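Endoglucanase A (Clostridium acetobutylicum, PDB 3IK2) probably hydrolyses internal beta-1,4-glucosidic bonds of cellulose and related glucans, as a family 44 endoglucanase. Local coordinates at residues V83-F87 / S99-Q104; F229-F235 / Q249-D253; R288-S292 / A302-A306; I454-V460 / N493-I499. All coordinates share one frame; numbering follows the deposited sequence.

From the N terminus, strand 2-15 enters the nine-stranded sheet, and the chain then builds the eight-stranded barrel that carries the first three contacts. Contact 1 closes eleven residues between helix 82-93 and barrel strand 99-103. Contact 2 closes thirteen residues after barrel strand 220-226, joining the short helix 229-234 to the start of helix 251-266. Contact 3 closes nine residues between a turn and helix 297-305. After the last barrel strands, 347-353 and 379-384, the chain returns to the nine-stranded sheet, where contact 4 pairs strand 454-461 with 494-499 across 32 residues. All four follow one another without nesting or crossing. Contacts 1 and 4 lie farthest apart, their centres about 45 Å from each other.

Contact 1: residues V83-F87 / S99-Q104; sequences VYTAF and SLVTLQ
The ring of Tyr84 has the carbonyl O of Thr102 at its edge, close to the ring plane, while Val101 meets the same ring obliquely, with its CB 3.7 Å from Tyr84 CD1. Elsewhere around this ring, Tyr45 stacks on it and Phe155 makes an edge-to-face pair with it. The Phe87 ring is also approached obliquely, by Ser99, Leu100 and Val101: its CE2 lies 4.0 Å from Ser99 OG and 4.2 Å from Val101 CG1. The hydroxyl of Ser99 bonds to His88 and Ser91; Phe87 packs beside it.

Two torsions divide the work. Tyr84 swings CG anti to its carbonyl carbon (chi1 -75°), whereas Phe87, one helical turn on, holds CG anti to its backbone N (chi1 177°); the two rings thus reach different parts of the strand. Tyr84 OH donates to Thr102 O at 2.6 Å, slightly tilted from the carbonyl plane. The same oxygen takes a second bond from Gln104 NE2 at 3.2 Å, this one from well above that plane, and the Gln104 amide also donates to Ser42 O. A buried carbonyl near the C-terminal end of the strand is therefore gripped by two side chains.

Helix 82-93 runs nearly antiparallel to strand 99-103 (171°, axes 10.3 Å apart at closest), and Ile37 of the adjacent strand 34-37 also packs on both aromatic residues. This is the helix-to-strand layer of a TIM-like barrel, in which an outer helix lies against the strand that follows it.

Contact 2: residues F229-F235 / Q249-D253; sequences FSAFNDF and QWFID
Phe235 and Phe251 both set CG anti to the backbone N (chi1 -159° and 167°), and the two side chains run side by side in the same direction. Trp250 instead tucks CG between its backbone N and carbonyl carbon (chi1 60°), which turns the indole toward Phe232 and Phe229. The two phenylalanine rings form an offset stack, with centroids 4.5 Å apart. Phe235 CB adds a CH-pi contact, 4.0 Å from the centroid of the Phe251 ring and over its face.

On the other flank, Trp250 CZ3 sits 3.7 Å from Phe232 CB and meets the Phe229 ring obliquely. Ile252 runs alongside Phe232, its CD1 3.6 Å from Phe232 CB. Residues of helix 331-342 and the ring of Trp327 add to the surroundings of the indole.

Between these aromatic groups the backbones bond directly. Phe251 N donates to Asn233 O at 2.7 Å, from above the carbonyl plane, and Ile252 N donates to Phe232 O at 3.3 Å. Carbonyls late in helix 229-234 thus satisfy amides in the first turn of helix 251-266, with Trp250 at the N-cap position. Phe235 leaves the first helix with positive phi. Leu226 of barrel strand 220-226 touches both stacked phenylalanines, placing this junction of two helices in the beta-alpha connection that follows that strand of the TIM-like barrel.

Contact 3: residues R288-S292 / A302-A306; sequences RVTTS and ARMQA
A type I beta turn, Arg288 to Thr291, follows the short strand 287-288 and packs against the last turns of helix 297-305, in the connection that follows barrel strand 273-278. Val289 and Arg303 carry the contact. Arg303 sends NE and NH2 side-on to a single atom, the carbonyl O of Val289, with NH2 at 2.9 Å and NE at 3.1 Å from Val289 O. That oxygen lies at the edge of the guanidinium, close to its plane. The arginine chain leaves the helix extended, then bends at chi3 (-59°), which brings the guanidinium over to the turn.

Thr291 CG2 also lies at the edge of this group, 3.7 Å from Arg303 NH2, and the two side chains cross at about a right angle. Beside the polar grip, the Val289 side chain points to the helix: Val289 CG1 is 3.8 Å from Ala302 CB, and Val289 CG2 reaches Ala306 CB at 4.3 Å. Val289 CB itself rests 4.1 Å from Arg303 CB.

The far side of the guanidinium is engaged too, as Arg303 NH1 bonds to Asn300 OD1 and Ser362 OG, while NE has a further weak bond to Tyr355 O. With bonds at all three nitrogens, the buried guanidinium is fixed in rotation, and the carbonyl and hydroxyl dipoles named here probably stabilise its positive charge.

Contact 4: residues I454-V460 / N493-I499; sequences INFNFNV and NKFTYKI
Phe458 lies against Phe495 from its first side-chain carbon onward: its CB sits over the face of the Phe495 ring, 3.7 Å from the centroid, in a CH-pi contact. Its CG, anti to the carbonyl carbon (chi1 -67°), also faces that ring. Phe458 CD1 comes 4.0 Å from Phe495 CZ, whereas CD2 is modelled too close to Phe495 CE1, so the exact spacing of the pair is doubtful. Farther out, CE2 meets Tyr497 CB at 3.9 Å, with that carbon at the edge of the Phe458 ring. The planes of the two phenylalanine rings are nearly parallel (14°) but slid apart, so they barely overlap. The Phe495 ring is brought against Phe458 CB because its CG sits between its own N and carbonyl carbon (chi1 64°).

These residues form one pair of an antiparallel ladder. Strand 494-499 is an outermost strand of the nine-stranded sheet, and its neighbour 454-461 is flanked on the other side by strand 2-15. Ile454 with Ile499, Phe456 with Tyr497, and Phe458 with Phe495 are hydrogen-bonded pairs; Phe458 N reaches Phe495 O at 2.8 Å. Val460 N continues the ladder to Asn493 O, and a water joins Val460 O to Asn493 ND2.

On the aromatic side, Phe456 CE2 touches Ile499 CD1 at 3.5 Å, and strands 440-447 and 503-510 supply further apolar neighbours. The other face carries Asn455, Asn457 and Asn459 opposite Lys498, Thr496 and Lys494. Asn455 OD1 rests 3.3 Å from Lys498 CG, along the extended lysine chain, while its ND2 bonds to Asp2. Asn457 ND2 and Asn459 ND2 make weak bonds to Asn4 OD1 and Asn6 OD1 of strand 2-15.

Contact 1: residues V83-F87 / S99-Q104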
# COMPACT_ATOMS: atom_id res chain seq x y z
N VAL A 83 -3.25 -4.94 21.03
CA VAL A 83 -2.75 -5.31 19.72
C VAL A 83 -2.24 -4.06 18.96
O VAL A 83 -1.13 -4.06 18.42
CB VAL A 83 -3.85 -6.09 18.91
CG1 VAL A 83 -3.50 -6.20 17.41
CG2 VAL A 83 -4.16 -7.49 19.52
N TYR A 84 -3.06 -3.01 18.94
CA TYR A 84 -2.75 -1.73 18.27
C TYR A 84 -1.65 -0.94 18.98
O TYR A 84 -0.82 -0.29 18.34
CB TYR A 84 -4.02 -0.88 18.09
CG TYR A 84 -4.94 -1.36 16.98
CD1 TYR A 84 -5.48 -0.45 16.07
CD2 TYR A 84 -5.28 -2.71 16.84
CE1 TYR A 84 -6.33 -0.86 15.06
CE2 TYR A 84 -6.12 -3.13 15.83
CZ TYR A 84 -6.64 -2.20 14.94
OH TYR A 84 -7.49 -2.60 13.95
N THR A 85 -1.64 -0.97 20.31
CA THR A 85 -0.54 -0.31 21.01
C THR A 85 0.80 -1.07 20.87
O THR A 85 1.85 -0.45 20.68
CB THR A 85 -0.93 0.16 22.46
OG1 THR A 85 -1.17 -0.96 23.31
CG2 THR A 85 -2.20 1.04 22.42
N ALA A 86 0.78 -2.40 20.84
CA ALA A 86 2.02 -3.13 20.54
C ALA A 86 2.49 -2.73 19.13
O ALA A 86 3.66 -2.39 18.93
CB ALA A 86 1.82 -4.65 20.63
N PHE A 87 1.57 -2.76 18.16
CA PHE A 87 1.83 -2.33 16.79
C PHE A 87 2.43 -0.91 16.69
O PHE A 87 3.52 -0.73 16.15
CB PHE A 87 0.58 -2.47 15.90
CG PHE A 87 0.79 -1.98 14.51
CD1 PHE A 87 1.43 -2.77 13.57
CD2 PHE A 87 0.33 -0.71 14.11
CE1 PHE A 87 1.63 -2.30 12.27
CE2 PHE A 87 0.54 -0.24 12.81
CZ PHE A 87 1.19 -1.04 11.90
N SER A 99 1.98 5.24 10.98
CA SER A 99 1.17 4.04 11.24
C SER A 99 -0.22 4.23 10.64
O SER A 99 -0.88 5.21 10.95
CB SER A 99 1.01 3.80 12.74
OG SER A 99 2.24 3.38 13.31
N LEU A 100 -0.65 3.28 9.79
CA LEU A 100 -2.05 3.19 9.38
C LEU A 100 -2.73 2.07 10.20
O LEU A 100 -2.28 0.93 10.15
CB LEU A 100 -2.21 2.95 7.86
CG LEU A 100 -3.62 2.74 7.29
CD1 LEU A 100 -4.58 3.89 7.63
CD2 LEU A 100 -3.60 2.53 5.79
N VAL A 101 -3.75 2.43 10.97
CA VAL A 101 -4.50 1.45 11.78
C VAL A 101 -5.96 1.37 11.30
O VAL A 101 -6.51 2.37 10.82
CB VAL A 101 -4.40 1.73 13.33
CG1 VAL A 101 -2.93 1.96 13.75
CG2 VAL A 101 -5.28 2.94 13.78
N THR A 102 -6.57 0.18 11.43
CA THR A 102 -7.93 -0.04 10.93
C THR A 102 -9.03 0.03 12.01
O THR A 102 -8.89 -0.55 13.08
CB THR A 102 -8.03 -1.37 10.19
OG1 THR A 102 -7.06 -1.38 9.13
CG2 THR A 102 -9.42 -1.55 9.55
N LEU A 103 -10.11 0.75 11.68
CA LEU A 103 -11.36 0.80 12.48
C LEU A 103 -12.45 -0.07 11.83
O LEU A 103 -12.34 -0.44 10.65
CB LEU A 103 -11.84 2.26 12.67
CG LEU A 103 -10.80 3.23 13.25
CD1 LEU A 103 -11.35 4.64 13.24
CD2 LEU A 103 -10.37 2.83 14.69
N GLN A 104 -13.45 -0.45 12.62
CA GLN A 104 -14.41 -1.49 12.22
C GLN A 104 -15.71 -0.84 11.75
O GLN A 104 -16.18 0.13 12.33
CB GLN A 104 -14.69 -2.46 13.38
CG GLN A 104 -13.50 -3.34 13.79
CD GLN A 104 -12.29 -2.53 14.29
OE1 GLN A 104 -12.43 -1.65 15.13
NE2 GLN A 104 -11.12 -2.80 13.74

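Contact 2: residues F229-F235 / Q249-D253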
# COMPACT_ATOMS: atom_id res chain seq x y z
N PHE A 229 -10.08 -4.65 -8.94
CA PHE A 229 -10.71 -3.87 -9.99
C PHE A 229 -12.22 -4.03 -10.02
O PHE A 229 -12.95 -3.08 -10.34
CB PHE A 229 -10.12 -4.20 -11.38
CG PHE A 229 -10.47 -3.20 -12.42
CD1 PHE A 229 -9.57 -2.20 -12.75
CD2 PHE A 229 -11.73 -3.22 -13.03
CE1 PHE A 229 -9.90 -1.24 -13.72
CE2 PHE A 229 -12.08 -2.25 -13.97
CZ PHE A 229 -11.16 -1.27 -14.34
N SER A 230 -12.69 -5.24 -9.73
CA SER A 230 -14.12 -5.52 -9.69
C SER A 230 -14.91 -4.60 -8.73
O SER A 230 -16.01 -4.14 -9.08
CB SER A 230 -14.35 -7.00 -9.36
OG SER A 230 -15.70 -7.20 -8.98
N ALA A 231 -14.33 -4.30 -7.57
CA ALA A 231 -14.89 -3.30 -6.63
C ALA A 231 -14.73 -1.88 -7.11
O ALA A 231 -15.58 -1.05 -6.81
CB ALA A 231 -14.28 -3.45 -5.23
N PHE A 232 -13.64 -1.58 -7.80
CA PHE A 232 -13.44 -0.23 -8.38
C PHE A 232 -14.53 0.06 -9.40
O PHE A 232 -14.90 1.22 -9.63
CB PHE A 232 -12.11 -0.11 -9.17
CG PHE A 232 -10.87 -0.48 -8.40
CD1 PHE A 232 -9.64 -0.55 -9.08
CD2 PHE A 232 -10.89 -0.75 -7.01
CE1 PHE A 232 -8.45 -0.88 -8.40
CE2 PHE A 232 -9.71 -1.09 -6.33
CZ PHE A 232 -8.49 -1.16 -7.03
N ASN A 233 -15.00 -1.01 -10.04
CA ASN A 233 -15.77 -0.93 -11.27
C ASN A 233 -17.23 -0.72 -10.90
O ASN A 233 -17.78 0.38 -11.08
CB ASN A 233 -15.48 -2.21 -12.11
CG ASN A 233 -16.26 -2.28 -13.44
OD1 ASN A 233 -16.33 -3.36 -14.06
ND2 ASN A 233 -16.83 -1.17 -13.87
N ASP A 234 -17.85 -1.74 -10.32
CA ASP A 234 -19.27 -1.69 -9.97
C ASP A 234 -19.52 -2.16 -8.54
O ASP A 234 -20.59 -2.68 -8.20
CB ASP A 234 -20.11 -2.47 -11.00
CG ASP A 234 -19.72 -3.94 -11.12
OD1 ASP A 234 -20.34 -4.64 -11.95
OD2 ASP A 234 -18.81 -4.43 -10.43
N PHE A 235 -18.52 -1.91 -7.68
CA PHE A 235 -18.53 -2.34 -6.26
C PHE A 235 -18.88 -3.82 -6.12
O PHE A 235 -19.70 -4.21 -5.27
CB PHE A 235 -19.42 -1.42 -5.41
CG PHE A 235 -19.10 -1.47 -3.92
CD1 PHE A 235 -17.79 -1.36 -3.45
CD2 PHE A 235 -20.13 -1.64 -2.99
CE1 PHE A 235 -17.50 -1.39 -2.07
CE2 PHE A 235 -19.85 -1.68 -1.61
CZ PHE A 235 -18.53 -1.57 -1.15
N GLN A 249 -18.69 6.52 -14.84
CA GLN A 249 -17.95 5.42 -15.45
C GLN A 249 -17.81 4.23 -14.52
O GLN A 249 -17.95 3.09 -14.96
CB GLN A 249 -16.56 5.86 -15.92
CG GLN A 249 -15.71 4.73 -16.46
CD GLN A 249 -16.27 4.15 -17.76
OE1 GLN A 249 -16.05 4.71 -18.82
NE2 GLN A 249 -16.94 3.01 -17.69
N TRP A 250 -17.52 4.49 -13.24
CA TRP A 250 -17.29 3.39 -12.30
C TRP A 250 -17.56 3.81 -10.87
O TRP A 250 -17.88 4.97 -10.61
CB TRP A 250 -15.88 2.76 -12.47
CG TRP A 250 -14.67 3.66 -12.27
CD1 TRP A 250 -14.65 5.03 -12.22
CD2 TRP A 250 -13.29 3.24 -12.18
NE1 TRP A 250 -13.35 5.48 -12.04
CE2 TRP A 250 -12.50 4.41 -12.03
CE3 TRP A 250 -12.65 1.98 -12.20
CZ2 TRP A 250 -11.09 4.37 -11.93
CZ3 TRP A 250 -11.23 1.95 -12.07
CH2 TRP A 250 -10.49 3.13 -11.93
N PHE A 251 -17.47 2.84 -9.95
CA PHE A 251 -17.82 3.09 -8.55
C PHE A 251 -16.88 4.12 -7.92
O PHE A 251 -17.29 4.85 -7.07
CB PHE A 251 -17.90 1.77 -7.73
CG PHE A 251 -17.95 1.99 -6.23
CD1 PHE A 251 -19.17 2.20 -5.58
CD2 PHE A 251 -16.78 2.02 -5.46
CE1 PHE A 251 -19.21 2.41 -4.17
CE2 PHE A 251 -16.83 2.25 -4.06
CZ PHE A 251 -18.03 2.44 -3.43
N ILE A 252 -15.61 4.16 -8.34
CA ILE A 252 -14.65 5.16 -7.86
C ILE A 252 -15.12 6.61 -7.98
O ILE A 252 -14.94 7.41 -7.05
CB ILE A 252 -13.17 4.90 -8.43
CG1 ILE A 252 -12.51 3.74 -7.64
CG2 ILE A 252 -12.32 6.20 -8.41
CD1 ILE A 252 -11.18 3.22 -8.17
N ASP A 253 -15.73 6.95 -9.13
CA ASP A 253 -16.35 8.27 -9.37
C ASP A 253 -17.54 8.54 -8.42
O ASP A 253 -17.63 9.57 -7.82
CB ASP A 253 -16.87 8.36 -10.83
CG ASP A 253 -15.74 8.36 -11.86
OD1 ASP A 253 -14.57 8.59 -11.48
OD2 ASP A 253 -16.03 8.11 -13.06

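Contact 3: residues R288-S292 / A302-A306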
# COMPACT_ATOMS: atom_id res chain seq x y z
N ARG A 288 -1.35 -16.44 -13.20
CA ARG A 288 -1.40 -15.13 -12.56
C ARG A 288 -0.07 -14.85 -11.85
O ARG A 288 0.48 -15.74 -11.19
CB ARG A 288 -2.58 -15.05 -11.61
CG ARG A 288 -2.90 -13.65 -11.17
CD ARG A 288 -4.08 -13.69 -10.27
NE ARG A 288 -4.29 -12.38 -9.68
CZ ARG A 288 -5.24 -12.10 -8.79
NH1 ARG A 288 -6.06 -13.08 -8.40
NH2 ARG A 288 -5.36 -10.87 -8.30
N VAL A 289 0.45 -13.63 -12.02
CA VAL A 289 1.85 -13.32 -11.61
C VAL A 289 2.08 -13.34 -10.10
O VAL A 289 3.21 -13.44 -9.61
CB VAL A 289 2.36 -11.98 -12.24
CG1 VAL A 289 2.29 -12.03 -13.74
CG2 VAL A 289 1.54 -10.75 -11.72
N THR A 290 0.97 -13.25 -9.36
CA THR A 290 0.95 -13.35 -7.90
C THR A 290 1.41 -14.73 -7.39
O THR A 290 1.61 -14.90 -6.20
CB THR A 290 -0.49 -13.05 -7.34
OG1 THR A 290 -1.45 -13.83 -8.07
CG2 THR A 290 -0.86 -11.57 -7.49
N THR A 291 1.55 -15.71 -8.28
CA THR A 291 2.06 -17.03 -7.89
C THR A 291 3.46 -17.02 -7.26
O THR A 291 4.28 -16.17 -7.58
CB THR A 291 2.06 -18.07 -9.04
OG1 THR A 291 2.59 -19.29 -8.53
CG2 THR A 291 2.94 -17.62 -10.23
N SER A 292 3.71 -18.00 -6.40
CA SER A 292 5.02 -18.25 -5.81
C SER A 292 5.93 -19.14 -6.70
O SER A 292 7.13 -19.28 -6.44
CB SER A 292 4.84 -18.91 -4.46
OG SER A 292 4.56 -20.29 -4.61
N ALA A 302 6.14 -11.63 -17.38
CA ALA A 302 4.93 -10.88 -17.16
C ALA A 302 4.96 -10.14 -15.82
O ALA A 302 4.38 -9.04 -15.72
CB ALA A 302 3.73 -11.82 -17.21
N ARG A 303 5.59 -10.75 -14.81
CA ARG A 303 5.67 -10.18 -13.46
C ARG A 303 6.37 -8.84 -13.46
O ARG A 303 5.86 -7.87 -12.93
CB ARG A 303 6.36 -11.15 -12.49
CG ARG A 303 6.59 -10.61 -11.07
CD ARG A 303 7.14 -11.68 -10.08
NE ARG A 303 6.22 -12.80 -9.97
CZ ARG A 303 6.47 -14.03 -10.41
NH1 ARG A 303 7.64 -14.33 -10.99
NH2 ARG A 303 5.54 -14.98 -10.28
N MET A 304 7.55 -8.79 -14.08
CA MET A 304 8.36 -7.56 -14.19
C MET A 304 7.74 -6.51 -15.08
O MET A 304 7.95 -5.33 -14.86
CB MET A 304 9.78 -7.91 -14.68
CG MET A 304 10.51 -8.89 -13.76
SD MET A 304 12.18 -9.29 -14.35
CE MET A 304 11.82 -10.52 -15.63
N GLN A 305 6.94 -6.93 -16.06
CA GLN A 305 6.17 -5.98 -16.89
C GLN A 305 4.90 -5.47 -16.21
O GLN A 305 4.38 -4.41 -16.57
CB GLN A 305 5.79 -6.62 -18.25
CG GLN A 305 6.98 -7.12 -19.10
CD GLN A 305 8.05 -6.07 -19.30
OE1 GLN A 305 7.76 -4.89 -19.32
NE2 GLN A 305 9.32 -6.51 -19.45
N ALA A 306 4.38 -6.24 -15.27
CA ALA A 306 3.05 -5.99 -14.70
C ALA A 306 2.90 -4.59 -14.07
O ALA A 306 1.85 -3.97 -14.22
CB ALA A 306 2.63 -7.10 -13.72

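Contact 4: residues I454-V460 / N493-I499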
# COMPACT_ATOMS: atom_id res chain seq x y z
N ILE A 454 22.41 -4.65 -20.86
CA ILE A 454 22.12 -3.37 -21.45
C ILE A 454 23.23 -2.38 -21.18
O ILE A 454 23.66 -2.18 -20.03
CB ILE A 454 20.76 -2.74 -20.95
CG1 ILE A 454 19.55 -3.64 -21.21
CG2 ILE A 454 20.52 -1.41 -21.68
CD1 ILE A 454 18.22 -3.08 -20.60
N ASN A 455 23.69 -1.76 -22.26
CA ASN A 455 24.52 -0.57 -22.18
C ASN A 455 23.66 0.65 -22.04
O ASN A 455 22.94 1.03 -22.97
CB ASN A 455 25.42 -0.45 -23.41
CG ASN A 455 26.35 -1.64 -23.56
OD1 ASN A 455 27.12 -1.96 -22.63
ND2 ASN A 455 26.25 -2.34 -24.70
N PHE A 456 23.70 1.25 -20.87
CA PHE A 456 22.89 2.42 -20.63
C PHE A 456 23.77 3.61 -20.90
O PHE A 456 24.82 3.76 -20.30
CB PHE A 456 22.36 2.46 -19.20
CG PHE A 456 21.24 1.51 -18.92
CD1 PHE A 456 19.92 1.88 -19.22
CD2 PHE A 456 21.49 0.27 -18.33
CE1 PHE A 456 18.87 1.01 -18.96
CE2 PHE A 456 20.43 -0.60 -18.06
CZ PHE A 456 19.13 -0.24 -18.37
N ASN A 457 23.30 4.46 -21.80
CA ASN A 457 23.95 5.72 -22.11
C ASN A 457 23.15 6.83 -21.45
O ASN A 457 22.01 7.09 -21.83
CB ASN A 457 24.03 5.87 -23.64
CG ASN A 457 24.55 4.61 -24.32
OD1 ASN A 457 25.60 4.07 -23.92
ND2 ASN A 457 23.82 4.11 -25.32
N PHE A 458 23.73 7.47 -20.44
CA PHE A 458 23.03 8.44 -19.63
C PHE A 458 23.35 9.83 -20.05
O PHE A 458 24.52 10.19 -20.19
CB PHE A 458 23.40 8.31 -18.13
CG PHE A 458 22.93 7.02 -17.48
CD1 PHE A 458 21.69 6.96 -16.84
CD2 PHE A 458 23.74 5.88 -17.49
CE1 PHE A 458 21.25 5.76 -16.24
CE2 PHE A 458 23.32 4.68 -16.90
CZ PHE A 458 22.06 4.62 -16.28
N ASN A 459 22.30 10.64 -20.19
CA ASN A 459 22.46 12.06 -20.47
C ASN A 459 21.75 12.86 -19.41
O ASN A 459 20.52 12.96 -19.42
CB ASN A 459 21.87 12.39 -21.85
CG ASN A 459 22.29 11.40 -22.91
OD1 ASN A 459 23.40 11.51 -23.46
ND2 ASN A 459 21.42 10.39 -23.19
N VAL A 460 22.52 13.43 -18.49
CA VAL A 460 21.95 14.22 -17.41
C VAL A 460 21.97 15.71 -17.78
O VAL A 460 23.04 16.34 -17.88
CB VAL A 460 22.68 13.96 -16.09
CG1 VAL A 460 22.03 14.73 -14.98
CG2 VAL A 460 22.69 12.47 -15.78
N ASN A 493 28.35 15.70 -17.58
CA ASN A 493 27.12 15.02 -17.13
C ASN A 493 26.61 13.87 -18.04
O ASN A 493 25.41 13.63 -18.14
CB ASN A 493 25.99 16.03 -16.84
CG ASN A 493 26.16 16.75 -15.51
OD1 ASN A 493 26.96 16.36 -14.67
ND2 ASN A 493 25.39 17.80 -15.32
N LYS A 494 27.55 13.17 -18.67
CA LYS A 494 27.26 12.04 -19.54
C LYS A 494 28.14 10.89 -19.15
O LYS A 494 29.31 11.08 -18.87
CB LYS A 494 27.59 12.35 -20.98
CG LYS A 494 26.69 13.32 -21.69
CD LYS A 494 27.43 13.75 -22.97
CE LYS A 494 26.50 14.17 -24.08
NZ LYS A 494 25.59 15.27 -23.67
N PHE A 495 27.60 9.68 -19.17
CA PHE A 495 28.35 8.51 -18.77
C PHE A 495 27.60 7.29 -19.25
O PHE A 495 26.46 7.37 -19.66
CB PHE A 495 28.58 8.46 -17.24
CG PHE A 495 27.32 8.32 -16.43
CD1 PHE A 495 26.86 7.06 -16.03
CD2 PHE A 495 26.59 9.45 -16.05
CE1 PHE A 495 25.69 6.93 -15.27
CE2 PHE A 495 25.41 9.32 -15.29
CZ PHE A 495 24.97 8.06 -14.89
N THR A 496 28.28 6.16 -19.21
CA THR A 496 27.71 4.90 -19.64
C THR A 496 27.81 3.94 -18.44
O THR A 496 28.67 4.13 -17.57
CB THR A 496 28.43 4.38 -20.91
OG1 THR A 496 28.26 5.34 -21.96
CG2 THR A 496 27.81 3.11 -21.40
N TYR A 497 26.87 3.00 -18.37
CA TYR A 497 26.92 1.92 -17.39
C TYR A 497 26.22 0.69 -17.99
O TYR A 497 25.04 0.75 -18.36
CB TYR A 497 26.35 2.31 -16.01
CG TYR A 497 26.99 1.48 -14.89
CD1 TYR A 497 28.24 1.81 -14.39
CD2 TYR A 497 26.35 0.36 -14.36
CE1 TYR A 497 28.86 1.05 -13.38
CE2 TYR A 497 26.95 -0.43 -13.35
CZ TYR A 497 28.22 -0.08 -12.87
OH TYR A 497 28.87 -0.86 -11.87
N LYS A 498 27.00 -0.38 -18.12
CA LYS A 498 26.55 -1.67 -18.59
C LYS A 498 26.02 -2.53 -17.43
O LYS A 498 26.71 -2.78 -16.45
CB LYS A 498 27.67 -2.41 -19.32
CG LYS A 498 27.25 -3.75 -19.90
CD LYS A 498 28.41 -4.37 -20.70
CE LYS A 498 27.93 -5.51 -21.60
NZ LYS A 498 29.02 -6.09 -22.46
N ILE A 499 24.77 -2.98 -17.57
CA ILE A 499 24.09 -3.74 -16.54
C ILE A 499 23.74 -5.14 -17.07
O ILE A 499 23.05 -5.25 -18.09
CB ILE A 499 22.82 -2.96 -16.09
CG1 ILE A 499 23.26 -1.69 -15.35
CG2 ILE A 499 21.96 -3.77 -15.16
CD1 ILE A 499 22.15 -0.74 -14.99
O HOH W 1 23.98 19.01 -17.98